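Local coordinates for nuclease-like protein (PDB 6GRB) that resolves four-way DNA (Holliday) junctions as the enzyme GEN1 and probably also cuts 5' flaps, this chain carrying the nuclease part of the longer protein, at residues D135-E140 and R150-D155; R154-E159 and T167-H172; I210-Q215 and F254-H259. All coordinates share one frame; numbering follows the deposited sequence.

Contact 1 (D135-E140 and R150-D155)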
loop_
_atom_site.group_PDB
_atom_site.type_symbol
_atom_site.label_atom_id
_atom_site.label_comp_id
_atom_site.label_asym_id
_atom_site.label_seq_id
_atom_site.Cartn_x
_atom_site.Cartn_y
_atom_site.Cartn_z
ATOM N N ASP A 135 -5.501 7.038 3.402
ATOM C CA ASP A 135 -4.784 7.267 4.660
ATOM C C ASP A 135 -3.306 6.918 4.581
ATOM O O ASP A 135 -2.528 7.414 5.397
ATOM C CB ASP A 135 -5.405 6.459 5.814
ATOM C CG ASP A 135 -6.934 6.552 5.861
ATOM O OD1 ASP A 135 -7.494 7.666 6.067
ATOM O OD2 ASP A 135 -7.573 5.486 5.685
ATOM N N ALA A 136 -2.913 6.079 3.627
ATOM C CA ALA A 136 -1.523 5.676 3.465
ATOM C C ALA A 136 -1.298 5.249 2.020
ATOM O O ALA A 136 -2.234 4.925 1.282
ATOM C CB ALA A 136 -1.142 4.541 4.422
ATOM N N VAL A 137 -0.033 5.233 1.634
ATOM C CA VAL A 137 0.374 4.860 0.288
ATOM C C VAL A 137 1.225 3.608 0.392
ATOM O O VAL A 137 2.138 3.551 1.215
ATOM C CB VAL A 137 1.133 6.016 -0.401
ATOM C CG1 VAL A 137 1.753 5.566 -1.709
ATOM C CG2 VAL A 137 0.180 7.197 -0.638
ATOM N N LEU A 138 0.901 2.603 -0.415
ATOM C CA LEU A 138 1.737 1.427 -0.644
ATOM C C LEU A 138 2.365 1.558 -2.031
ATOM O O LEU A 138 1.662 1.457 -3.053
ATOM C CB LEU A 138 0.930 0.140 -0.520
ATOM C CG LEU A 138 1.696 -1.178 -0.695
ATOM C CD1 LEU A 138 2.883 -1.326 0.230
ATOM C CD2 LEU A 138 0.714 -2.314 -0.471
ATOM N N SER A 139 3.680 1.800 -2.060
ATOM C CA SER A 139 4.451 1.952 -3.289
ATOM C C SER A 139 5.735 1.126 -3.199
ATOM O O SER A 139 6.002 0.445 -2.207
ATOM C CB SER A 139 4.796 3.422 -3.570
ATOM O OG SER A 139 5.534 3.563 -4.789
ATOM N N GLU A 140 6.547 1.202 -4.254
ATOM C CA GLU A 140 7.771 0.418 -4.301
ATOM C C GLU A 140 8.925 1.079 -3.563
ATOM O O GLU A 140 9.918 0.404 -3.293
ATOM C CB GLU A 140 8.168 0.136 -5.758
ATOM C CG GLU A 140 8.139 1.361 -6.673
ATOM C CD GLU A 140 8.181 1.006 -8.167
ATOM O OE1 GLU A 140 8.358 -0.197 -8.520
ATOM O OE2 GLU A 140 8.043 1.958 -8.984
ATOM N N ARG A 150 2.794 11.438 3.312
ATOM C CA ARG A 150 3.081 11.488 4.740
ATOM C C ARG A 150 3.344 10.101 5.320
ATOM O O ARG A 150 4.391 9.871 5.939
ATOM C CB ARG A 150 1.927 12.183 5.485
ATOM N N VAL A 151 2.430 9.153 5.147
ATOM C CA VAL A 151 2.638 7.780 5.591
ATOM C C VAL A 151 2.824 6.914 4.356
ATOM O O VAL A 151 1.858 6.662 3.619
ATOM C CB VAL A 151 1.468 7.257 6.432
ATOM C CG1 VAL A 151 1.727 5.792 6.789
ATOM C CG2 VAL A 151 1.285 8.124 7.678
ATOM N N THR A 152 4.048 6.435 4.130
ATOM C CA THR A 152 4.321 5.626 2.952
ATOM C C THR A 152 4.798 4.237 3.371
ATOM O O THR A 152 5.566 4.097 4.325
ATOM C CB THR A 152 5.336 6.316 2.028
ATOM O OG1 THR A 152 5.327 5.649 0.763
ATOM C CG2 THR A 152 6.717 6.255 2.590
ATOM N N LEU A 153 4.282 3.212 2.680
ATOM C CA LEU A 153 4.584 1.819 2.975
ATOM C C LEU A 153 5.171 1.144 1.747
ATOM O O LEU A 153 4.837 1.487 0.608
ATOM C CB LEU A 153 3.360 1.033 3.413
ATOM C CG LEU A 153 2.290 1.717 4.246
ATOM C CD1 LEU A 153 1.067 0.800 4.279
ATOM C CD2 LEU A 153 2.768 2.070 5.658
ATOM N N ARG A 154 6.040 0.168 1.997
ATOM C CA ARG A 154 6.651 -0.605 0.933
ATOM C C ARG A 154 6.852 -2.036 1.430
ATOM O O ARG A 154 6.732 -2.325 2.626
ATOM C CB ARG A 154 7.979 0.025 0.481
ATOM C CG ARG A 154 8.987 0.156 1.594
ATOM C CD ARG A 154 10.287 0.871 1.174
ATOM N NE ARG A 154 11.262 0.820 2.274
ATOM C CZ ARG A 154 12.328 0.019 2.303
ATOM N NH1 ARG A 154 12.587 -0.786 1.278
ATOM N NH2 ARG A 154 13.141 0.036 3.352
ATOM N N ASP A 155 7.154 -2.934 0.487
ATOM C CA ASP A 155 7.689 -4.253 0.804
ATOM C C ASP A 155 6.681 -5.073 1.608
ATOM O O ASP A 155 6.957 -5.535 2.719
ATOM C CB ASP A 155 9.031 -4.133 1.540
ATOM C CG ASP A 155 9.641 -5.487 1.866
ATOM O OD1 ASP A 155 9.210 -6.509 1.283
ATOM O OD2 ASP A 155 10.582 -5.527 2.700
HETATM O O HOH W 1 11.280 -0.933 -1.252
#
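A136 offers a single methyl to the neighbouring strand, and two larger side chains close round it: its CB lies 3.9 Å from V151 CG1 and 4.3 Å from L153 CD1. The two strands run parallel, with short axes 23° apart, and the bumps and hollows follow their alternation. On one face L138 and L153 pair across the strands, but their side chains take different rotamers. L138 holds CG anti to its own backbone N (chi1 -178°), which carries CD1 across to the other strand, over the L153 carbonyl and within 4.0 Å of L153 CB. L153 turns the other way, with CG beside its backbone N (chi1 -35°), a turn that rests CG on V137 O at 3.5 Å while CD1 reaches back to the small A136. On the other face V137 and T152 pair; the T152 hydroxyl finds its hydrogen bond at T144 OG1. Between the faces the backbones are laced by V137 N to V151 O, at 3.1 Å, L153 N to V137 O, and S139 N to L153 O. Beyond the last of these, R154 CB fits against S139 O at 3.4 Å. Water 1 then fastens the far end: it donates to E140 O, 2.8 Å away, and accepts from R154 NH1 in the plane of the guanidinium, whose NH2 is taken by S12 O. This water bridge lies beside the metal site: E140 is seen to bind magnesium and manganese in this protein. Helix 121-130 covers V137 through C125 and E129, strand 34-37 flanks 136-138 with L35 under A136 and L153, and strand 168-173 borders 151-157, placing this pair inside the mixed sheet.

Contact 2 (R154-E159 and T167-H172)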
loop_
_atom_site.group_PDB
_atom_site.type_symbol
_atom_site.label_atom_id
_atom_site.label_comp_id
_atom_site.label_asym_id
_atom_site.label_seq_id
_atom_site.Cartn_x
_atom_site.Cartn_y
_atom_site.Cartn_z
ATOM N N ARG A 154 6.040 0.168 1.997
ATOM C CA ARG A 154 6.651 -0.605 0.933
ATOM C C ARG A 154 6.852 -2.036 1.430
ATOM O O ARG A 154 6.732 -2.325 2.626
ATOM C CB ARG A 154 7.979 0.025 0.481
ATOM C CG ARG A 154 8.987 0.156 1.594
ATOM C CD ARG A 154 10.287 0.871 1.174
ATOM N NE ARG A 154 11.262 0.820 2.274
ATOM C CZ ARG A 154 12.328 0.019 2.303
ATOM N NH1 ARG A 154 12.587 -0.786 1.278
ATOM N NH2 ARG A 154 13.141 0.036 3.352
ATOM N N ASP A 155 7.154 -2.934 0.487
ATOM C CA ASP A 155 7.689 -4.253 0.804
ATOM C C ASP A 155 6.681 -5.073 1.608
ATOM O O ASP A 155 6.957 -5.535 2.719
ATOM C CB ASP A 155 9.031 -4.133 1.540
ATOM C CG ASP A 155 9.641 -5.487 1.866
ATOM O OD1 ASP A 155 9.210 -6.509 1.283
ATOM O OD2 ASP A 155 10.582 -5.527 2.700
ATOM N N TRP A 156 5.482 -5.207 1.060
ATOM C CA TRP A 156 4.485 -6.109 1.625
ATOM C C TRP A 156 4.943 -7.544 1.377
ATOM O O TRP A 156 4.924 -8.021 0.239
ATOM C CB TRP A 156 3.129 -5.837 0.984
ATOM C CG TRP A 156 1.984 -6.558 1.564
ATOM C CD1 TRP A 156 1.885 -7.103 2.828
ATOM C CD2 TRP A 156 0.737 -6.803 0.919
ATOM N NE1 TRP A 156 0.636 -7.672 2.996
ATOM C CE2 TRP A 156 -0.083 -7.506 1.840
ATOM C CE3 TRP A 156 0.219 -6.479 -0.339
ATOM C CZ2 TRP A 156 -1.384 -7.899 1.532
ATOM C CZ3 TRP A 156 -1.095 -6.870 -0.648
ATOM C CH2 TRP A 156 -1.871 -7.575 0.281
ATOM N N SER A 157 5.360 -8.232 2.435
ATOM C CA SER A 157 6.073 -9.494 2.305
ATOM C C SER A 157 6.087 -10.166 3.668
ATOM O O SER A 157 5.764 -9.547 4.692
ATOM C CB SER A 157 7.512 -9.280 1.820
ATOM O OG SER A 157 8.244 -8.540 2.802
ATOM N N SER A 158 6.512 -11.435 3.667
ATOM C CA SER A 158 6.701 -12.197 4.892
ATOM C C SER A 158 7.732 -11.527 5.790
ATOM O O SER A 158 8.552 -10.719 5.353
ATOM C CB SER A 158 7.162 -13.618 4.572
ATOM O OG SER A 158 8.462 -13.597 3.998
ATOM N N GLU A 159 7.709 -11.898 7.057
ATOM C CA GLU A 159 8.495 -11.180 8.045
ATOM C C GLU A 159 9.692 -12.017 8.535
ATOM O O GLU A 159 9.544 -13.096 9.130
ATOM C CB GLU A 159 7.587 -10.750 9.209
ATOM C CG GLU A 159 8.296 -10.324 10.487
ATOM C CD GLU A 159 8.969 -8.949 10.417
ATOM O OE1 GLU A 159 9.066 -8.283 11.490
ATOM O OE2 GLU A 159 9.415 -8.546 9.313
ATOM N N THR A 167 2.640 -10.770 5.687
ATOM C CA THR A 167 1.898 -10.150 6.763
ATOM C C THR A 167 2.340 -8.732 7.078
ATOM O O THR A 167 1.610 -8.026 7.797
ATOM C CB THR A 167 2.005 -10.976 8.054
ATOM O OG1 THR A 167 3.376 -11.051 8.460
ATOM C CG2 THR A 167 1.456 -12.352 7.845
ATOM N N HIS A 168 3.506 -8.300 6.577
ATOM C CA HIS A 168 4.144 -7.089 7.077
ATOM C C HIS A 168 4.505 -6.146 5.947
ATOM O O HIS A 168 4.705 -6.558 4.805
ATOM C CB HIS A 168 5.400 -7.411 7.909
ATOM C CG HIS A 168 5.086 -7.853 9.301
ATOM N ND1 HIS A 168 4.421 -9.029 9.573
ATOM C CD2 HIS A 168 5.303 -7.257 10.496
ATOM C CE1 HIS A 168 4.256 -9.144 10.879
ATOM N NE2 HIS A 168 4.794 -8.092 11.465
ATOM N N VAL A 169 4.542 -4.860 6.292
ATOM C CA VAL A 169 5.017 -3.788 5.426
ATOM C C VAL A 169 6.056 -2.994 6.202
ATOM O O VAL A 169 6.153 -3.074 7.428
ATOM C CB VAL A 169 3.895 -2.833 4.950
ATOM C CG1 VAL A 169 2.833 -3.581 4.132
ATOM C CG2 VAL A 169 3.271 -2.123 6.154
ATOM N N THR A 170 6.804 -2.182 5.460
ATOM C CA THR A 170 7.800 -1.274 6.020
ATOM C C THR A 170 7.253 0.154 5.960
ATOM O O THR A 170 6.999 0.683 4.866
ATOM C CB THR A 170 9.126 -1.409 5.258
ATOM O OG1 THR A 170 9.636 -2.741 5.422
ATOM C CG2 THR A 170 10.141 -0.429 5.784
ATOM N N LEU A 171 7.039 0.759 7.137
ATOM C CA LEU A 171 6.382 2.060 7.249
ATOM C C LEU A 171 7.429 3.153 7.333
ATOM O O LEU A 171 8.367 3.060 8.128
ATOM C CB LEU A 171 5.473 2.157 8.483
ATOM C CG LEU A 171 4.695 3.483 8.724
ATOM C CD1 LEU A 171 3.434 3.193 9.524
ATOM C CD2 LEU A 171 5.468 4.595 9.426
ATOM N N HIS A 172 7.249 4.188 6.536
ATOM C CA HIS A 172 8.054 5.393 6.622
ATOM C C HIS A 172 7.139 6.584 6.869
ATOM O O HIS A 172 6.048 6.677 6.292
ATOM C CB HIS A 172 8.877 5.603 5.359
ATOM C CG HIS A 172 10.099 4.745 5.288
ATOM N ND1 HIS A 172 11.293 5.104 5.873
ATOM C CD2 HIS A 172 10.314 3.547 4.696
ATOM C CE1 HIS A 172 12.193 4.165 5.642
ATOM N NE2 HIS A 172 11.623 3.207 4.935
#
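The H168 ring has E159 CB over one face, a CH-pi contact 3.9 Å from the ring centroid, and the E159 carboxylate stacks almost parallel to it, the planes 8° apart. At the ring's edge T167 OG1 shares a hydrogen bond with ND1, while NE2 is held by D375 OD1. The W156 indole receives H168 O at its edge, 3.5 Å from CD1; V169 CG1 approaches it obliquely. T170 CB lies over one face of the R154 guanidinium, with CG2 alongside and NH2 held by S12 O; at the guanidinium edge H172 NE2, in one of two conformers, sits 3.6 Å from R154 NE, not hydrogen-bonded. Hydrogen bonds pair R154 with T170, where T170 N reaches R154 O at 2.8 Å, and S157 with H168, where S157 N meets H168 O at 3.0 Å. Between these pairs the register slips by one, and D155, in a left-handed backbone conformation (phi 63°), takes up the extra residue. Its OD1 accepts S157 OG from above the carboxylate plane, and R15 on strand 14-17 makes a salt bridge to OD2. This is a beta hairpin with a beta bulge in its first strand, two antiparallel strands of the nuclease sheet in the XPG I-region.

Contact 3 (I210-Q215 and F254-H259). With nucleotides of chain C; nucleotides of chain B.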
loop_
_atom_site.group_PDB
_atom_site.type_symbol
_atom_site.label_atom_id
_atom_site.label_comp_id
_atom_site.label_asym_id
_atom_site.label_seq_id
_atom_site.Cartn_x
_atom_site.Cartn_y
_atom_site.Cartn_z
ATOM N N ILE A 210 24.828 11.019 -2.692
ATOM C CA ILE A 210 23.881 11.231 -1.603
ATOM C C ILE A 210 24.527 12.008 -0.456
ATOM O O ILE A 210 23.875 12.819 0.203
ATOM C CB ILE A 210 23.323 9.867 -1.144
ATOM C CG1 ILE A 210 22.218 10.048 -0.107
ATOM C CG2 ILE A 210 24.449 8.954 -0.629
ATOM C CD1 ILE A 210 21.419 8.794 0.156
ATOM N N LYS A 211 25.825 11.791 -0.216
ATOM C CA LYS A 211 26.480 12.336 0.972
ATOM C C LYS A 211 26.551 13.862 0.934
ATOM O O LYS A 211 26.083 14.531 1.865
ATOM C CB LYS A 211 27.874 11.722 1.127
ATOM N N VAL A 212 27.116 14.443 -0.132
ATOM C CA VAL A 212 27.186 15.906 -0.152
ATOM C C VAL A 212 25.875 16.551 -0.601
ATOM O O VAL A 212 25.627 17.709 -0.248
ATOM C CB VAL A 212 28.359 16.466 -0.995
ATOM C CG1 VAL A 212 29.672 15.670 -0.763
ATOM C CG2 VAL A 212 28.018 16.552 -2.472
ATOM N N ALA A 213 25.003 15.840 -1.328
ATOM C CA ALA A 213 23.662 16.377 -1.560
ATOM C C ALA A 213 22.910 16.525 -0.248
ATOM O O ALA A 213 22.123 17.461 -0.068
ATOM C CB ALA A 213 22.870 15.483 -2.513
ATOM N N CYS A 214 23.152 15.608 0.682
ATOM C CA CYS A 214 22.394 15.570 1.920
ATOM C C CYS A 214 22.873 16.626 2.904
ATOM O O CYS A 214 22.068 17.173 3.659
ATOM C CB CYS A 214 22.491 14.179 2.541
ATOM S SG CYS A 214 21.276 13.908 3.815
ATOM N N GLN A 215 24.177 16.908 2.936
ATOM C CA GLN A 215 24.643 17.980 3.800
ATOM C C GLN A 215 24.402 19.351 3.177
ATOM O O GLN A 215 24.378 20.352 3.903
ATOM C CB GLN A 215 26.124 17.767 4.189
ATOM C CG GLN A 215 27.079 17.352 3.072
ATOM C CD GLN A 215 28.232 16.460 3.540
ATOM O OE1 GLN A 215 28.118 15.733 4.529
ATOM N NE2 GLN A 215 29.338 16.498 2.809
ATOM N N PHE A 254 29.826 23.690 5.619
ATOM C CA PHE A 254 28.576 22.959 5.432
ATOM C C PHE A 254 28.778 21.486 5.080
ATOM O O PHE A 254 27.813 20.715 5.155
ATOM C CB PHE A 254 27.731 23.616 4.341
ATOM C CG PHE A 254 26.966 24.819 4.798
ATOM C CD1 PHE A 254 26.652 25.001 6.134
ATOM C CD2 PHE A 254 26.546 25.767 3.875
ATOM C CE1 PHE A 254 25.945 26.115 6.542
ATOM C CE2 PHE A 254 25.839 26.876 4.276
ATOM C CZ PHE A 254 25.535 27.051 5.610
ATOM N N PHE A 255 29.988 21.091 4.704
ATOM C CA PHE A 255 30.281 19.702 4.361
ATOM C C PHE A 255 31.476 19.137 5.084
ATOM O O PHE A 255 32.052 19.762 5.946
ATOM C CB PHE A 255 30.611 19.575 2.886
ATOM C CG PHE A 255 29.830 20.475 2.025
ATOM C CD1 PHE A 255 28.762 19.997 1.313
ATOM C CD2 PHE A 255 30.152 21.785 1.935
ATOM C CE1 PHE A 255 28.025 20.820 0.508
ATOM C CE2 PHE A 255 29.428 22.622 1.136
ATOM C CZ PHE A 255 28.360 22.142 0.420
ATOM N N ARG A 256 31.835 17.926 4.705
ATOM C CA ARG A 256 33.018 17.267 5.243
ATOM C C ARG A 256 34.298 17.779 4.588
ATOM O O ARG A 256 35.309 17.988 5.267
ATOM C CB ARG A 256 32.877 15.757 5.043
ATOM C CG ARG A 256 32.147 15.424 3.738
ATOM C CD ARG A 256 32.272 13.956 3.292
ATOM N NE ARG A 256 31.976 13.819 1.860
ATOM C CZ ARG A 256 32.902 13.704 0.902
ATOM N NH1 ARG A 256 34.210 13.676 1.211
ATOM N NH2 ARG A 256 32.512 13.593 -0.370
ATOM N N THR A 257 34.291 17.969 3.271
ATOM C CA THR A 257 35.485 18.382 2.547
ATOM C C THR A 257 35.139 19.513 1.584
ATOM O O THR A 257 33.975 19.895 1.425
ATOM C CB THR A 257 36.127 17.208 1.785
ATOM O OG1 THR A 257 35.136 16.516 1.014
ATOM C CG2 THR A 257 36.770 16.230 2.749
ATOM N N LYS A 258 36.179 20.077 0.971
ATOM C CA LYS A 258 35.993 20.950 -0.174
ATOM C C LYS A 258 35.677 20.111 -1.411
ATOM O O LYS A 258 35.955 18.907 -1.467
ATOM C CB LYS A 258 37.236 21.805 -0.411
ATOM N N HIS A 259 35.077 20.761 -2.407
ATOM C CA HIS A 259 34.661 20.090 -3.638
ATOM C C HIS A 259 34.925 20.998 -4.836
ATOM O O HIS A 259 34.052 21.251 -5.669
ATOM C CB HIS A 259 33.195 19.657 -3.544
ATOM C CG HIS A 259 32.938 18.680 -2.439
ATOM N ND1 HIS A 259 32.477 19.066 -1.198
ATOM C CD2 HIS A 259 33.136 17.343 -2.369
ATOM C CE1 HIS A 259 32.378 18.004 -0.420
ATOM N NE2 HIS A 259 32.774 16.947 -1.105
ATOM P P DA C 9 28.456 9.915 -2.096
ATOM O OP1 DA C 9 27.754 11.215 -2.001
ATOM O OP2 DA C 9 27.876 8.654 -1.535
ATOM O "O5'" DA C 9 28.791 9.645 -3.634
ATOM C "C5'" DA C 9 29.802 10.431 -4.286
ATOM C "C4'" DA C 9 30.085 9.906 -5.688
ATOM O "O4'" DA C 9 30.904 8.712 -5.615
ATOM C "C3'" DA C 9 28.859 9.515 -6.491
ATOM O "O3'" DA C 9 29.091 9.796 -7.874
ATOM C "C2'" DA C 9 28.725 8.005 -6.212
ATOM C "C1'" DA C 9 30.186 7.577 -6.073
ATOM N N9 DA C 9 30.422 6.488 -5.118
ATOM C C8 DA C 9 29.762 6.247 -3.942
ATOM N N7 DA C 9 30.229 5.216 -3.270
ATOM C C5 DA C 9 31.269 4.756 -4.057
ATOM C C6 DA C 9 32.164 3.682 -3.913
ATOM N N6 DA C 9 32.152 2.844 -2.870
ATOM N N1 DA C 9 33.080 3.497 -4.889
ATOM C C2 DA C 9 33.096 4.335 -5.935
ATOM N N3 DA C 9 32.312 5.377 -6.182
ATOM C C4 DA C 9 31.406 5.533 -5.197
ATOM P P DC C 8 31.374 9.771 3.497
ATOM O OP1 DC C 8 30.676 10.890 4.178
ATOM O OP2 DC C 8 31.124 8.361 3.870
ATOM O "O5'" DC C 8 31.094 9.867 1.934
ATOM C "C5'" DC C 8 31.948 10.624 1.120
ATOM C "C4'" DC C 8 31.922 10.104 -0.290
ATOM O "O4'" DC C 8 32.945 9.118 -0.464
ATOM C "C3'" DC C 8 30.621 9.417 -0.676
ATOM O "O3'" DC C 8 29.890 10.299 -1.490
ATOM C "C2'" DC C 8 31.059 8.145 -1.433
ATOM C "C1'" DC C 8 32.572 8.300 -1.534
ATOM N N1 DC C 8 33.332 7.031 -1.419
ATOM C C2 DC C 8 34.205 6.665 -2.444
ATOM O O2 DC C 8 34.301 7.399 -3.436
ATOM N N3 DC C 8 34.924 5.515 -2.320
ATOM C C4 DC C 8 34.783 4.756 -1.227
ATOM N N4 DC C 8 35.502 3.628 -1.146
ATOM C C5 DC C 8 33.897 5.121 -0.168
ATOM C C6 DC C 8 33.205 6.258 -0.301
ATOM P P DT B 12 38.561 17.317 -4.926
ATOM O OP1 DT B 12 37.470 18.314 -5.060
ATOM O OP2 DT B 12 39.800 17.475 -5.720
ATOM O "O5'" DT B 12 38.932 17.212 -3.372
ATOM C "C5'" DT B 12 38.008 16.613 -2.455
ATOM C "C4'" DT B 12 38.682 16.298 -1.127
ATOM O "O4'" DT B 12 39.392 15.045 -1.213
ATOM C "C3'" DT B 12 39.684 17.338 -0.635
ATOM O "O3'" DT B 12 39.198 17.873 0.585
ATOM C "C2'" DT B 12 41.015 16.557 -0.467
ATOM C "C1'" DT B 12 40.563 15.096 -0.430
ATOM N N1 DT B 12 41.543 14.084 -1.030
ATOM C C2 DT B 12 41.901 12.939 -0.311
ATOM O O2 DT B 12 41.525 12.705 0.824
ATOM N N3 DT B 12 42.740 12.080 -0.975
ATOM C C4 DT B 12 43.248 12.230 -2.259
ATOM O O4 DT B 12 44.015 11.403 -2.770
ATOM C C5 DT B 12 42.823 13.434 -2.957
ATOM C C7 DT B 12 43.308 13.711 -4.353
ATOM C C6 DT B 12 41.993 14.279 -2.319
#
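Q215 turns CG between its backbone N and carbonyl carbon (chi1 44°) and then bends at chi2 (-149°), which swings its amide across to F255 and R256; R256 makes a similar first turn before running out extended towards the DNA. The helix that carries Q215, 210-226, starts on a bound phosphate and is probably the second helix of the helix-two-turn-helix (H2TH) motif by which this nuclease family grips duplex DNA. Q215 NE2 is packed tightly, 3.1 Å from R256 CG and 3.3 Å from F255 CB, in the plane of the F255 ring at its edge, with the amide turned 67° from the ring. No hydrogen bond crosses between the two segments. One turn earlier V212 turns CG1 toward a neighbouring pair of groups, 3.4 Å from H259 NE2 and 3.5 Å from R256 NH2, while its O meets the F255 ring at the edge. N250 OD1 accepts the F255 backbone N-H, and L247 of helix 237-249 touches the F255 side chain.

Both segments reach DNA. K211 N donates to OP1 of DA9 of chain C at 2.7 Å, and K258 N bonds a phosphate. T257 CB packs against O3' of DT12 of chain B at 3.4 Å. The loop 254-259 thus lies beside the helix start, where both meet the DNA, and itself touches two DNA chains. R256 is sandwiched: H259 NE2 lies over one face of its guanidinium, displaced towards the rim, and over the centre of the opposite face sits C5' of DC8 of chain C, 3.2 Å from CZ.

Overall arrangement
Contacts 1 and 2 form one continuous piece of sheet: they share R154 and D155 on strand 151-157, their centres are about 10 Å apart, and they touch, with T152 O 2.8 Å from H172 N and L153 CD2 3.9 Å from L171 CG. Contact 1 is the nearer to the metal site, the S139 side chain about 4 Å from a bound magnesium ion; D141 and D143 form a magnesium site in this model. In contact 2 the R154 side chain lies about 9 Å from a magnesium ion. Contact 3 is separate, its centre about 29 Å from that of contact 1 and about 32 Å from that of contact 2, and grips DNA away from the magnesium site.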